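Long-range contacts in nucleoporin NUP170 (Chaetomium thermophilum, PDB 5HAX), which probably serves as a scaffold component of the nuclear pore complex, joining an N-terminal beta-propeller to a C-terminal alpha-helical region: residues Ile81-Trp85 with Trp95-His99; Gly437-Ile443 with Phe474-Thr480; Leu530-Gly535 with Arg634-Phe638; Leu591-Leu595 with Leu675-Met679. All coordinates share one frame; numbering follows the deposited sequence.

Contact 1: Ile81-Trp85 with Trp95-His99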
loop_
_atom_site.group_PDB
_atom_site.type_symbol
_atom_site.label_atom_id
_atom_site.label_comp_id
_atom_site.label_asym_id
_atom_site.label_seq_id
_atom_site.Cartn_x
_atom_site.Cartn_y
_atom_site.Cartn_z
ATOM N N ILE A 81 -10.844 7.863 3.812
ATOM C CA ILE A 81 -11.190 8.736 4.924
ATOM C C ILE A 81 -12.067 8.029 5.951
ATOM O O ILE A 81 -12.580 8.671 6.867
ATOM C CB ILE A 81 -11.874 10.024 4.424
ATOM C CG1 ILE A 81 -13.119 9.676 3.601
ATOM C CG2 ILE A 81 -10.899 10.845 3.594
ATOM C CD1 ILE A 81 -13.996 10.864 3.277
ATOM N N GLY A 82 -12.255 6.720 5.811
ATOM C CA GLY A 82 -13.020 5.969 6.788
ATOM C C GLY A 82 -14.511 6.216 6.746
ATOM O O GLY A 82 -15.180 6.088 7.777
ATOM N N TYR A 83 -15.056 6.550 5.578
ATOM C CA TYR A 83 -16.478 6.810 5.415
ATOM C C TYR A 83 -17.093 5.812 4.444
ATOM O O TYR A 83 -16.430 5.321 3.524
ATOM C CB TYR A 83 -16.732 8.233 4.904
ATOM C CG TYR A 83 -16.788 9.275 5.995
ATOM C CD1 TYR A 83 -15.626 9.781 6.558
ATOM C CD2 TYR A 83 -18.004 9.758 6.456
ATOM C CE1 TYR A 83 -15.672 10.734 7.554
ATOM C CE2 TYR A 83 -18.062 10.714 7.454
ATOM C CZ TYR A 83 -16.891 11.198 7.998
ATOM O OH TYR A 83 -16.940 12.149 8.991
ATOM N N ALA A 84 -18.368 5.515 4.670
ATOM C CA ALA A 84 -19.205 4.761 3.751
ATOM C C ALA A 84 -20.391 5.628 3.352
ATOM O O ALA A 84 -20.660 6.666 3.962
ATOM C CB ALA A 84 -19.681 3.448 4.384
ATOM N N TRP A 85 -21.101 5.207 2.306
ATOM C CA TRP A 85 -22.264 5.959 1.856
ATOM C C TRP A 85 -23.328 5.007 1.339
ATOM O O TRP A 85 -23.046 3.875 0.936
ATOM C CB TRP A 85 -21.904 6.987 0.774
ATOM C CG TRP A 85 -21.263 6.420 -0.460
ATOM C CD1 TRP A 85 -19.929 6.312 -0.709
ATOM C CD2 TRP A 85 -21.931 5.904 -1.620
ATOM N NE1 TRP A 85 -19.721 5.756 -1.948
ATOM C CE2 TRP A 85 -20.934 5.497 -2.528
ATOM C CE3 TRP A 85 -23.274 5.745 -1.976
ATOM C CZ2 TRP A 85 -21.235 4.939 -3.768
ATOM C CZ3 TRP A 85 -23.570 5.190 -3.209
ATOM C CH2 TRP A 85 -22.555 4.795 -4.090
ATOM N N TRP A 95 -21.575 8.425 6.283
ATOM C CA TRP A 95 -21.331 8.244 7.708
ATOM C C TRP A 95 -19.943 7.661 7.932
ATOM O O TRP A 95 -19.421 6.918 7.098
ATOM C CB TRP A 95 -22.397 7.347 8.352
ATOM C CG TRP A 95 -22.251 5.882 8.056
ATOM C CD1 TRP A 95 -21.577 4.957 8.803
ATOM C CD2 TRP A 95 -22.811 5.168 6.947
ATOM N NE1 TRP A 95 -21.677 3.715 8.223
ATOM C CE2 TRP A 95 -22.431 3.818 7.083
ATOM C CE3 TRP A 95 -23.595 5.541 5.850
ATOM C CZ2 TRP A 95 -22.805 2.842 6.163
ATOM C CZ3 TRP A 95 -23.965 4.568 4.940
ATOM C CH2 TRP A 95 -23.570 3.236 5.102
ATOM N N ASP A 96 -19.359 8.017 9.075
ATOM C CA ASP A 96 -18.055 7.514 9.494
ATOM C C ASP A 96 -18.239 6.139 10.128
ATOM O O ASP A 96 -18.797 6.023 11.224
ATOM C CB ASP A 96 -17.415 8.499 10.471
ATOM C CG ASP A 96 -16.183 7.941 11.155
ATOM O OD1 ASP A 96 -15.493 7.085 10.564
ATOM O OD2 ASP A 96 -15.903 8.370 12.293
ATOM N N TYR A 97 -17.772 5.091 9.445
ATOM C CA TYR A 97 -18.000 3.732 9.922
ATOM C C TYR A 97 -17.074 3.335 11.064
ATOM O O TYR A 97 -17.328 2.315 11.711
ATOM C CB TYR A 97 -17.864 2.726 8.772
ATOM C CG TYR A 97 -16.495 2.656 8.123
ATOM C CD1 TYR A 97 -15.441 1.994 8.740
ATOM C CD2 TYR A 97 -16.268 3.227 6.878
ATOM C CE1 TYR A 97 -14.196 1.922 8.145
ATOM C CE2 TYR A 97 -15.027 3.156 6.273
ATOM C CZ TYR A 97 -13.996 2.505 6.912
ATOM O OH TYR A 97 -12.761 2.434 6.312
ATOM N N THR A 98 -16.016 4.103 11.332
ATOM C CA THR A 98 -15.173 3.832 12.490
ATOM C C THR A 98 -15.821 4.292 13.788
ATOM O O THR A 98 -15.460 3.794 14.860
ATOM C CB THR A 98 -13.810 4.517 12.338
ATOM O OG1 THR A 98 -13.951 5.928 12.536
ATOM C CG2 THR A 98 -13.212 4.248 10.959
ATOM N N HIS A 99 -16.769 5.225 13.710
ATOM C CA HIS A 99 -17.454 5.757 14.877
ATOM C C HIS A 99 -18.481 4.745 15.389
ATOM O O HIS A 99 -19.191 4.126 14.591
ATOM C CB HIS A 99 -18.142 7.073 14.521
ATOM C CG HIS A 99 -18.638 7.843 15.705
ATOM N ND1 HIS A 99 -19.783 7.498 16.387
ATOM C CD2 HIS A 99 -18.153 8.949 16.317
ATOM C CE1 HIS A 99 -19.978 8.352 17.376
ATOM N NE2 HIS A 99 -19.003 9.243 17.355
HETATM O O HOH W 1 -13.195 8.311 9.416
#

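Contact 2: Gly437-Ile443 with Phe474-Thr480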
loop_
_atom_site.group_PDB
_atom_site.type_symbol
_atom_site.label_atom_id
_atom_site.label_comp_id
_atom_site.label_asym_id
_atom_site.label_seq_id
_atom_site.Cartn_x
_atom_site.Cartn_y
_atom_site.Cartn_z
ATOM N N GLY A 437 -25.463 -14.488 4.374
ATOM C CA GLY A 437 -26.137 -13.244 4.083
ATOM C C GLY A 437 -25.212 -12.100 3.724
ATOM O O GLY A 437 -25.675 -11.103 3.159
ATOM N N ASN A 438 -23.921 -12.216 4.034
ATOM C CA ASN A 438 -22.954 -11.171 3.717
ATOM C C ASN A 438 -22.608 -11.240 2.236
ATOM O O ASN A 438 -21.929 -12.172 1.792
ATOM C CB ASN A 438 -21.699 -11.317 4.572
ATOM C CG ASN A 438 -21.820 -10.623 5.917
ATOM O OD1 ASN A 438 -21.663 -9.405 6.016
ATOM N ND2 ASN A 438 -22.089 -11.397 6.962
ATOM N N ARG A 439 -23.080 -10.261 1.469
ATOM C CA ARG A 439 -22.683 -10.082 0.079
ATOM C C ARG A 439 -21.663 -8.953 0.012
ATOM O O ARG A 439 -21.979 -7.807 0.351
ATOM C CB ARG A 439 -23.891 -9.765 -0.802
ATOM C CG ARG A 439 -23.570 -9.696 -2.288
ATOM C CD ARG A 439 -24.801 -9.345 -3.106
ATOM N NE ARG A 439 -24.696 -9.819 -4.483
ATOM C CZ ARG A 439 -24.921 -11.074 -4.860
ATOM N NH1 ARG A 439 -24.803 -11.417 -6.136
ATOM N NH2 ARG A 439 -25.260 -11.993 -3.963
ATOM N N THR A 440 -20.446 -9.276 -0.414
ATOM C CA THR A 440 -19.406 -8.264 -0.533
ATOM C C THR A 440 -19.730 -7.310 -1.675
ATOM O O THR A 440 -20.154 -7.729 -2.755
ATOM C CB THR A 440 -18.045 -8.920 -0.763
ATOM O OG1 THR A 440 -17.788 -9.868 0.281
ATOM C CG2 THR A 440 -16.932 -7.873 -0.780
ATOM N N ILE A 441 -19.528 -6.020 -1.426
ATOM C CA ILE A 441 -19.823 -4.965 -2.388
ATOM C C ILE A 441 -18.547 -4.305 -2.895
ATOM O O ILE A 441 -18.375 -4.108 -4.099
ATOM C CB ILE A 441 -20.780 -3.918 -1.773
ATOM C CG1 ILE A 441 -22.150 -4.556 -1.514
ATOM C CG2 ILE A 441 -20.925 -2.703 -2.692
ATOM C CD1 ILE A 441 -23.073 -3.709 -0.673
ATOM N N GLU A 442 -17.640 -3.953 -1.988
ATOM C CA GLU A 442 -16.456 -3.193 -2.356
ATOM C C GLU A 442 -15.381 -3.417 -1.302
ATOM O O GLU A 442 -15.685 -3.691 -0.138
ATOM C CB GLU A 442 -16.781 -1.700 -2.487
ATOM C CG GLU A 442 -15.760 -0.899 -3.272
ATOM C CD GLU A 442 -16.090 0.583 -3.318
ATOM O OE1 GLU A 442 -17.223 0.956 -2.944
ATOM O OE2 GLU A 442 -15.215 1.375 -3.726
ATOM N N ILE A 443 -14.125 -3.304 -1.728
ATOM C CA ILE A 443 -12.971 -3.428 -0.845
ATOM C C ILE A 443 -12.015 -2.291 -1.168
ATOM O O ILE A 443 -11.642 -2.103 -2.332
ATOM C CB ILE A 443 -12.271 -4.794 -0.999
ATOM C CG1 ILE A 443 -13.244 -5.924 -0.645
ATOM C CG2 ILE A 443 -11.027 -4.863 -0.111
ATOM C CD1 ILE A 443 -12.687 -7.324 -0.856
ATOM N N PHE A 474 -7.581 -3.008 5.194
ATOM C CA PHE A 474 -8.523 -2.972 4.083
ATOM C C PHE A 474 -9.943 -3.072 4.616
ATOM O O PHE A 474 -10.245 -3.954 5.426
ATOM C CB PHE A 474 -8.240 -4.111 3.100
ATOM C CG PHE A 474 -6.791 -4.239 2.741
ATOM C CD1 PHE A 474 -6.280 -3.602 1.622
ATOM C CD2 PHE A 474 -5.934 -4.979 3.538
ATOM C CE1 PHE A 474 -4.942 -3.712 1.297
ATOM C CE2 PHE A 474 -4.597 -5.091 3.219
ATOM C CZ PHE A 474 -4.101 -4.456 2.096
ATOM N N ALA A 475 -10.800 -2.162 4.165
ATOM C CA ALA A 475 -12.203 -2.147 4.556
ATOM C C ALA A 475 -13.009 -2.954 3.545
ATOM O O ALA A 475 -13.042 -2.610 2.359
ATOM C CB ALA A 475 -12.721 -0.712 4.638
ATOM N N VAL A 476 -13.652 -4.020 4.016
ATOM C CA VAL A 476 -14.477 -4.889 3.183
ATOM C C VAL A 476 -15.928 -4.504 3.458
ATOM O O VAL A 476 -16.484 -4.843 4.506
ATOM C CB VAL A 476 -14.219 -6.370 3.476
ATOM C CG1 VAL A 476 -15.103 -7.255 2.597
ATOM C CG2 VAL A 476 -12.754 -6.704 3.270
ATOM N N LEU A 477 -16.544 -3.800 2.511
ATOM C CA LEU A 477 -17.938 -3.395 2.649
ATOM C C LEU A 477 -18.854 -4.518 2.187
ATOM O O LEU A 477 -18.723 -5.010 1.062
ATOM C CB LEU A 477 -18.207 -2.129 1.838
ATOM C CG LEU A 477 -19.665 -1.660 1.753
ATOM C CD1 LEU A 477 -20.170 -1.203 3.114
ATOM C CD2 LEU A 477 -19.810 -0.552 0.721
ATOM N N THR A 478 -19.773 -4.922 3.056
ATOM C CA THR A 478 -20.841 -5.856 2.720
ATOM C C THR A 478 -22.185 -5.158 2.893
ATOM O O THR A 478 -22.262 -3.986 3.276
ATOM C CB THR A 478 -20.779 -7.116 3.589
ATOM O OG1 THR A 478 -21.204 -6.809 4.922
ATOM C CG2 THR A 478 -19.369 -7.691 3.620
ATOM N N ASN A 479 -23.255 -5.895 2.609
ATOM C CA ASN A 479 -24.606 -5.381 2.781
ATOM C C ASN A 479 -25.030 -5.320 4.242
ATOM O O ASN A 479 -26.135 -4.845 4.527
ATOM C CB ASN A 479 -25.599 -6.238 1.991
ATOM C CG ASN A 479 -25.578 -7.694 2.413
ATOM O OD1 ASN A 479 -24.542 -8.218 2.823
ATOM N ND2 ASN A 479 -26.725 -8.356 2.314
ATOM N N THR A 480 -24.184 -5.786 5.166
ATOM C CA THR A 480 -24.480 -5.761 6.591
ATOM C C THR A 480 -23.500 -4.931 7.408
ATOM O O THR A 480 -23.835 -4.559 8.538
ATOM C CB THR A 480 -24.494 -7.189 7.163
ATOM O OG1 THR A 480 -23.161 -7.713 7.187
ATOM C CG2 THR A 480 -25.385 -8.097 6.325
#

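Contact 3: Leu530-Gly535 with Arg634-Phe638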
loop_
_atom_site.group_PDB
_atom_site.type_symbol
_atom_site.label_atom_id
_atom_site.label_comp_id
_atom_site.label_asym_id
_atom_site.label_seq_id
_atom_site.Cartn_x
_atom_site.Cartn_y
_atom_site.Cartn_z
ATOM N N LEU A 530 14.841 -10.522 17.424
ATOM C CA LEU A 530 15.356 -9.301 18.033
ATOM C C LEU A 530 14.271 -8.235 18.113
ATOM O O LEU A 530 14.094 -7.588 19.151
ATOM C CB LEU A 530 16.556 -8.791 17.235
ATOM C CG LEU A 530 17.138 -7.443 17.667
ATOM C CD1 LEU A 530 17.616 -7.505 19.110
ATOM C CD2 LEU A 530 18.268 -7.035 16.736
ATOM N N ALA A 531 13.520 -8.053 17.023
ATOM C CA ALA A 531 12.460 -7.048 17.007
ATOM C C ALA A 531 11.393 -7.357 18.049
ATOM O O ALA A 531 11.001 -6.482 18.829
ATOM C CB ALA A 531 11.844 -6.964 15.612
ATOM N N VAL A 532 10.906 -8.602 18.075
ATOM C CA VAL A 532 9.913 -8.990 19.074
ATOM C C VAL A 532 10.473 -8.800 20.477
ATOM O O VAL A 532 9.786 -8.293 21.372
ATOM C CB VAL A 532 9.456 -10.444 18.844
ATOM C CG1 VAL A 532 8.550 -10.915 19.982
ATOM C CG2 VAL A 532 8.740 -10.574 17.508
ATOM N N ALA A 533 11.727 -9.206 20.693
ATOM C CA ALA A 533 12.354 -9.017 21.997
ATOM C C ALA A 533 12.367 -7.551 22.407
ATOM O O ALA A 533 12.289 -7.240 23.600
ATOM C CB ALA A 533 13.777 -9.571 21.979
ATOM N N CYS A 534 12.454 -6.641 21.439
ATOM C CA CYS A 534 12.460 -5.209 21.704
ATOM C C CYS A 534 11.058 -4.614 21.773
ATOM O O CYS A 534 10.922 -3.390 21.855
ATOM C CB CYS A 534 13.283 -4.484 20.634
ATOM S SG CYS A 534 15.052 -4.838 20.709
ATOM N N GLY A 535 10.017 -5.446 21.738
ATOM C CA GLY A 535 8.653 -4.984 21.887
ATOM C C GLY A 535 7.893 -4.772 20.597
ATOM O O GLY A 535 6.736 -4.340 20.649
ATOM N N ARG A 634 15.411 1.660 22.656
ATOM C CA ARG A 634 14.934 0.379 23.169
ATOM C C ARG A 634 15.835 -0.762 22.715
ATOM O O ARG A 634 16.058 -1.723 23.460
ATOM C CB ARG A 634 13.489 0.130 22.733
ATOM C CG ARG A 634 12.451 0.712 23.682
ATOM C CD ARG A 634 11.172 -0.117 23.709
ATOM N NE ARG A 634 11.393 -1.466 24.230
ATOM C CZ ARG A 634 10.424 -2.283 24.636
ATOM N NH1 ARG A 634 10.722 -3.493 25.092
ATOM N NH2 ARG A 634 9.156 -1.894 24.593
ATOM N N LEU A 635 16.363 -0.673 21.492
ATOM C CA LEU A 635 17.341 -1.655 21.035
ATOM C C LEU A 635 18.604 -1.598 21.888
ATOM O O LEU A 635 19.129 -2.632 22.316
ATOM C CB LEU A 635 17.671 -1.419 19.559
ATOM C CG LEU A 635 18.808 -2.254 18.962
ATOM C CD1 LEU A 635 18.534 -3.747 19.105
ATOM C CD2 LEU A 635 19.019 -1.883 17.502
ATOM N N ARG A 636 19.102 -0.389 22.150
ATOM C CA ARG A 636 20.272 -0.233 23.010
ATOM C C ARG A 636 19.999 -0.768 24.409
ATOM O O ARG A 636 20.817 -1.502 24.979
ATOM C CB ARG A 636 20.680 1.238 23.068
ATOM C CG ARG A 636 21.650 1.647 21.977
ATOM C CD ARG A 636 21.683 3.155 21.781
ATOM N NE ARG A 636 21.838 3.887 23.035
ATOM C CZ ARG A 636 22.957 3.924 23.752
ATOM N NH1 ARG A 636 23.000 4.625 24.876
ATOM N NH2 ARG A 636 24.030 3.255 23.354
ATOM N N ASN A 637 18.848 -0.408 24.981
ATOM C CA ASN A 637 18.480 -0.906 26.301
ATOM C C ASN A 637 18.449 -2.429 26.327
ATOM O O ASN A 637 18.828 -3.050 27.327
ATOM C CB ASN A 637 17.123 -0.334 26.708
ATOM C CG ASN A 637 16.655 -0.839 28.057
ATOM O OD1 ASN A 637 17.454 -1.033 28.974
ATOM N ND2 ASN A 637 15.352 -1.065 28.181
ATOM N N PHE A 638 18.002 -3.049 25.232
ATOM C CA PHE A 638 17.943 -4.506 25.179
ATOM C C PHE A 638 19.337 -5.117 25.199
ATOM O O PHE A 638 19.560 -6.146 25.848
ATOM C CB PHE A 638 17.180 -4.953 23.931
ATOM C CG PHE A 638 17.293 -6.424 23.650
ATOM C CD1 PHE A 638 16.501 -7.336 24.328
ATOM C CD2 PHE A 638 18.194 -6.897 22.710
ATOM C CE1 PHE A 638 16.605 -8.690 24.075
ATOM C CE2 PHE A 638 18.302 -8.248 22.451
ATOM C CZ PHE A 638 17.505 -9.146 23.134
#

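Contact 4: Leu591-Leu595 with Leu675-Met679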
loop_
_atom_site.group_PDB
_atom_site.type_symbol
_atom_site.label_atom_id
_atom_site.label_comp_id
_atom_site.label_asym_id
_atom_site.label_seq_id
_atom_site.Cartn_x
_atom_site.Cartn_y
_atom_site.Cartn_z
ATOM N N LEU A 591 21.330 -7.827 13.837
ATOM C CA LEU A 591 21.369 -6.535 14.514
ATOM C C LEU A 591 21.582 -5.404 13.517
ATOM O O LEU A 591 20.945 -4.349 13.617
ATOM C CB LEU A 591 22.471 -6.529 15.572
ATOM C CG LEU A 591 22.685 -5.209 16.317
ATOM C CD1 LEU A 591 21.433 -4.820 17.090
ATOM C CD2 LEU A 591 23.887 -5.312 17.243
ATOM N N ALA A 592 22.475 -5.610 12.547
ATOM C CA ALA A 592 22.697 -4.607 11.512
ATOM C C ALA A 592 21.458 -4.425 10.645
ATOM O O ALA A 592 21.118 -3.298 10.266
ATOM C CB ALA A 592 23.895 -5.005 10.653
ATOM N N LEU A 593 20.772 -5.522 10.320
ATOM C CA LEU A 593 19.577 -5.431 9.488
ATOM C C LEU A 593 18.474 -4.665 10.206
ATOM O O LEU A 593 17.874 -3.744 9.640
ATOM C CB LEU A 593 19.104 -6.835 9.106
ATOM C CG LEU A 593 17.956 -6.937 8.099
ATOM C CD1 LEU A 593 18.319 -6.266 6.781
ATOM C CD2 LEU A 593 17.590 -8.398 7.876
ATOM N N TYR A 594 18.206 -5.025 11.463
ATOM C CA TYR A 594 17.184 -4.332 12.238
ATOM C C TYR A 594 17.508 -2.849 12.375
ATOM O O TYR A 594 16.659 -1.990 12.111
ATOM C CB TYR A 594 17.049 -4.986 13.614
ATOM C CG TYR A 594 15.972 -4.376 14.480
ATOM C CD1 TYR A 594 14.694 -4.166 13.985
ATOM C CD2 TYR A 594 16.230 -4.023 15.799
ATOM C CE1 TYR A 594 13.703 -3.611 14.772
ATOM C CE2 TYR A 594 15.245 -3.467 16.595
ATOM C CZ TYR A 594 13.983 -3.265 16.078
ATOM O OH TYR A 594 12.997 -2.713 16.863
ATOM N N LEU A 595 18.739 -2.528 12.786
ATOM C CA LEU A 595 19.120 -1.131 12.978
ATOM C C LEU A 595 18.984 -0.335 11.687
ATOM O O LEU A 595 18.476 0.794 11.696
ATOM C CB LEU A 595 20.553 -1.044 13.504
ATOM C CG LEU A 595 21.130 0.371 13.625
ATOM C CD1 LEU A 595 20.282 1.216 14.563
ATOM C CD2 LEU A 595 22.575 0.320 14.094
ATOM N N LEU A 675 28.684 -1.239 15.935
ATOM C CA LEU A 675 27.253 -1.001 15.766
ATOM C C LEU A 675 26.671 -0.267 16.966
ATOM O O LEU A 675 25.863 0.654 16.807
ATOM C CB LEU A 675 26.519 -2.325 15.551
ATOM C CG LEU A 675 26.727 -3.030 14.209
ATOM C CD1 LEU A 675 25.992 -4.362 14.201
ATOM C CD2 LEU A 675 26.258 -2.156 13.053
ATOM N N GLN A 676 27.071 -0.660 18.178
ATOM C CA GLN A 676 26.557 -0.002 19.374
ATOM C C GLN A 676 27.030 1.443 19.466
ATOM O O GLN A 676 26.289 2.306 19.952
ATOM C CB GLN A 676 26.971 -0.787 20.617
ATOM C CG GLN A 676 26.268 -2.129 20.746
ATOM C CD GLN A 676 26.686 -2.898 21.983
ATOM O OE1 GLN A 676 26.016 -2.848 23.014
ATOM N NE2 GLN A 676 27.796 -3.620 21.884
ATOM N N LYS A 677 28.250 1.730 19.005
ATOM C CA LYS A 677 28.712 3.112 18.963
ATOM C C LYS A 677 27.941 3.925 17.933
ATOM O O LYS A 677 27.734 5.130 18.122
ATOM C CB LYS A 677 30.210 3.158 18.663
ATOM C CG LYS A 677 31.091 2.968 19.888
ATOM C CD LYS A 677 31.043 4.189 20.795
ATOM C CE LYS A 677 31.830 3.972 22.075
ATOM N NZ LYS A 677 31.707 5.133 22.996
ATOM N N LEU A 678 27.515 3.293 16.838
ATOM C CA LEU A 678 26.687 3.994 15.866
ATOM C C LEU A 678 25.304 4.280 16.435
ATOM O O LEU A 678 24.723 5.337 16.168
ATOM C CB LEU A 678 26.586 3.174 14.579
ATOM C CG LEU A 678 25.756 3.780 13.445
ATOM C CD1 LEU A 678 26.308 5.134 13.025
ATOM C CD2 LEU A 678 25.712 2.827 12.261
ATOM N N MET A 679 24.768 3.356 17.237
ATOM C CA MET A 679 23.449 3.556 17.830
ATOM C C MET A 679 23.434 4.780 18.736
ATOM O O MET A 679 22.548 5.637 18.625
ATOM C CB MET A 679 23.031 2.310 18.610
ATOM C CG MET A 679 22.718 1.106 17.742
ATOM S SD MET A 679 22.299 -0.341 18.727
ATOM C CE MET A 679 23.217 -1.613 17.865
#

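Contact 1: Ile81-Trp85 with Trp95-His99
Y83 and A84 pair with D96 and W95 where the beta hairpin 83-88/91-96 opens, in the middle of a four-stranded antiparallel blade of the beta-propeller. A84 and W95 form a hydrogen-bonded pair: A84 N gives to W95 O at 3.0 Å, and W95 N answers to A84 O at 3.1 Å. Beyond the non-hydrogen-bonded pair Y83-D96, Y97 N still reaches G82 O at 3.2 Å. G82, at positive phi, and Y83 both face F78 on the adjacent strand 73-78, a G1 beta bulge.

The two faces of the hairpin are packed differently. W95 has its CG wedged between backbone N and carbonyl carbon (chi1 76°), which lays the indole along A84; A84 CB sits over one face, 4.0 Å from the centroid of the W95 six-membered ring. On the face carrying Y83 and D96, D96 CB lies 3.9 Å from the centroid of the Y83 ring, a CH-pi contact, while Y83 OH bonds to K158 O, just before strand 159-170 of the adjoining blade.

D96 OD1 accepts from T98 N, two residues on, which makes an Asx turn; T98 OG1 comes from the syn side at 2.8 Å. G82 O is also only 3.0 Å from D96 OD1, and both are acceptors; the two T98 donors, with a water between I81 O and D96 OD1 as a likely third, probably offset that repulsion.

Contact 2: Gly437-Ile443 with Phe474-Thr480
I441 and E442 both face L477 across a classic beta bulge, in the propeller blade where strand 50-57 from early in the chain is sealed to three late strands, a velcro-like closure of the ring. Of the backbone bonds, I441 N to L477 O at 2.8 Å is the firm one into the bulge, with E442 N adding a weak second; L477 N then gives to E442 O at 2.8 Å.

Side-chain amides tie the loop ends together. The N479 amide uses both its ends: ND2 donates to G437 O at 3.1 Å, within the amide plane, while OD1 accepts R439 N at 2.9 Å from above that plane. N438 OD1 in turn accepts from T480 OG1, a notably short bond at 2.5 Å with the donor above the carbonyl plane, and may share the hydroxyl of T478, whose proton has G481 O as a rival.

Apolar packing continues along the strands. I443 and V476 run alongside each other from neighbouring strands, with I443 CG1 at 4.0 Å from V476 CG1. At the bulge, I441 CG2 comes within 4.2 Å of L477 CD2. Toward the loop, an ST turn forms, T480 N giving to T478 OG1 at 3.2 Å.

Contact 3: Leu530-Gly535 with Arg634-Phe638
C534 O lies over the centre of the R634 guanidinium, at 3.0 Å from R634 CZ, where helix 522-533 ends against helix 622-640 in the alpha-helical region. R634 NE and NH1 come almost as near, but at angles too poor for hydrogen bonds, so the carbonyl meets the positive charge through the flat face. The arginine chain bends at chi2 and chi3 (chi3 64°) to fold its head back over the helix end. A carbonyl at a helix C-terminus carries partial negative charge, and the cation there is likely to be a favourable neighbour.

The helix stops in a Schellman motif, with G535 at positive phi as the C-prime residue and G535 N bonded to V532 O.

The rest of the contact is apolar. F638 has CG anti to its backbone N (chi1 169°), which turns one side of the ring toward L530, A533 and C534 at the end of helix 522-533. A533 CB touches F638 CE1 at 3.6 Å, L530 CD1 reaches F638 CE2 at 3.5 Å, and C534 SG stands obliquely to the ring, 4.6 Å from its centroid, in a sulfur-aromatic contact. With an alanine at F638, a gap would probably open between the helices, and A533 CB and L530 CD1 would lose the ring they pack on. The sulfur also packs on L635, whose CD1 lies 4.0 Å from C534 SG and 3.9 Å from L530 CD1.

Contact 4: Leu591-Leu595 with Leu675-Met679
Helices 586-599 and 663-694 meet in the alpha-helical region through L591 and L595 on one and L675 and M679 on the other, pairs each one turn apart. The short segments run the same way, 18° from parallel, with axes 11.4 Å apart, wide enough that long side chains from both helices bridge the interval and no hydrogen bond crosses it.

M679 does much of the bridging. Its CG is anti to the carbonyl carbon (chi1 -70°) and the chain bends at chi3 (-137°), bringing the methyl CE back along helix 586-599 until it is 3.8 Å from both L591 CD1 and L591 CD2. Nearer its root, M679 CG rests 3.7 Å from L595 CD2, the two side chains crossing at a slant. L591 and L675 pass each other antiparallel, L591 CD2 meeting L675 CD1 at 3.8 Å; the same L675 methyl also touches A592 CB at 4.2 Å.

Both helices belong to the nucleoporin C-terminal helical region, and their packing is consistent with an alpha-solenoid-like stack. Helix 5-20, at the start of the chain, covers one flank, touching A592 with V12 and L678 with A9 and V13, while helix 622-640 lies against L591 and M679.

Were L591 an alanine, both M679 CE and L675 CD1 would lose a partner, and the methionine methyl would probably be less firmly held. At the edge of the patch, L595 CD2 makes a looser contact with L678 CD2 at 4.4 Å.

How the contacts relate
The four contacts fall into two groups. Contacts 1 and 2 belong to the beta-propeller, on blades that touch: Y97 OH of contact 1 lies 3.6 Å from A475 CB of contact 2, with their centres about 14 Å apart. Contacts 3 and 4 belong to the helical region and interlock along the chain, their segments alternating. L635 CD1 packs on L591 CD1 at 3.7 Å, and L635 CD2 lies 3.8 Å from M679 SD, so helix 622-640 carries one apolar core into the other. No atom of contacts 1 or 2 touches one of contacts 3 or 4: the nearest atoms of contacts 2 and 3 are about 20 Å apart, and contacts 2 and 4 lie on opposite sides of the chain's centre.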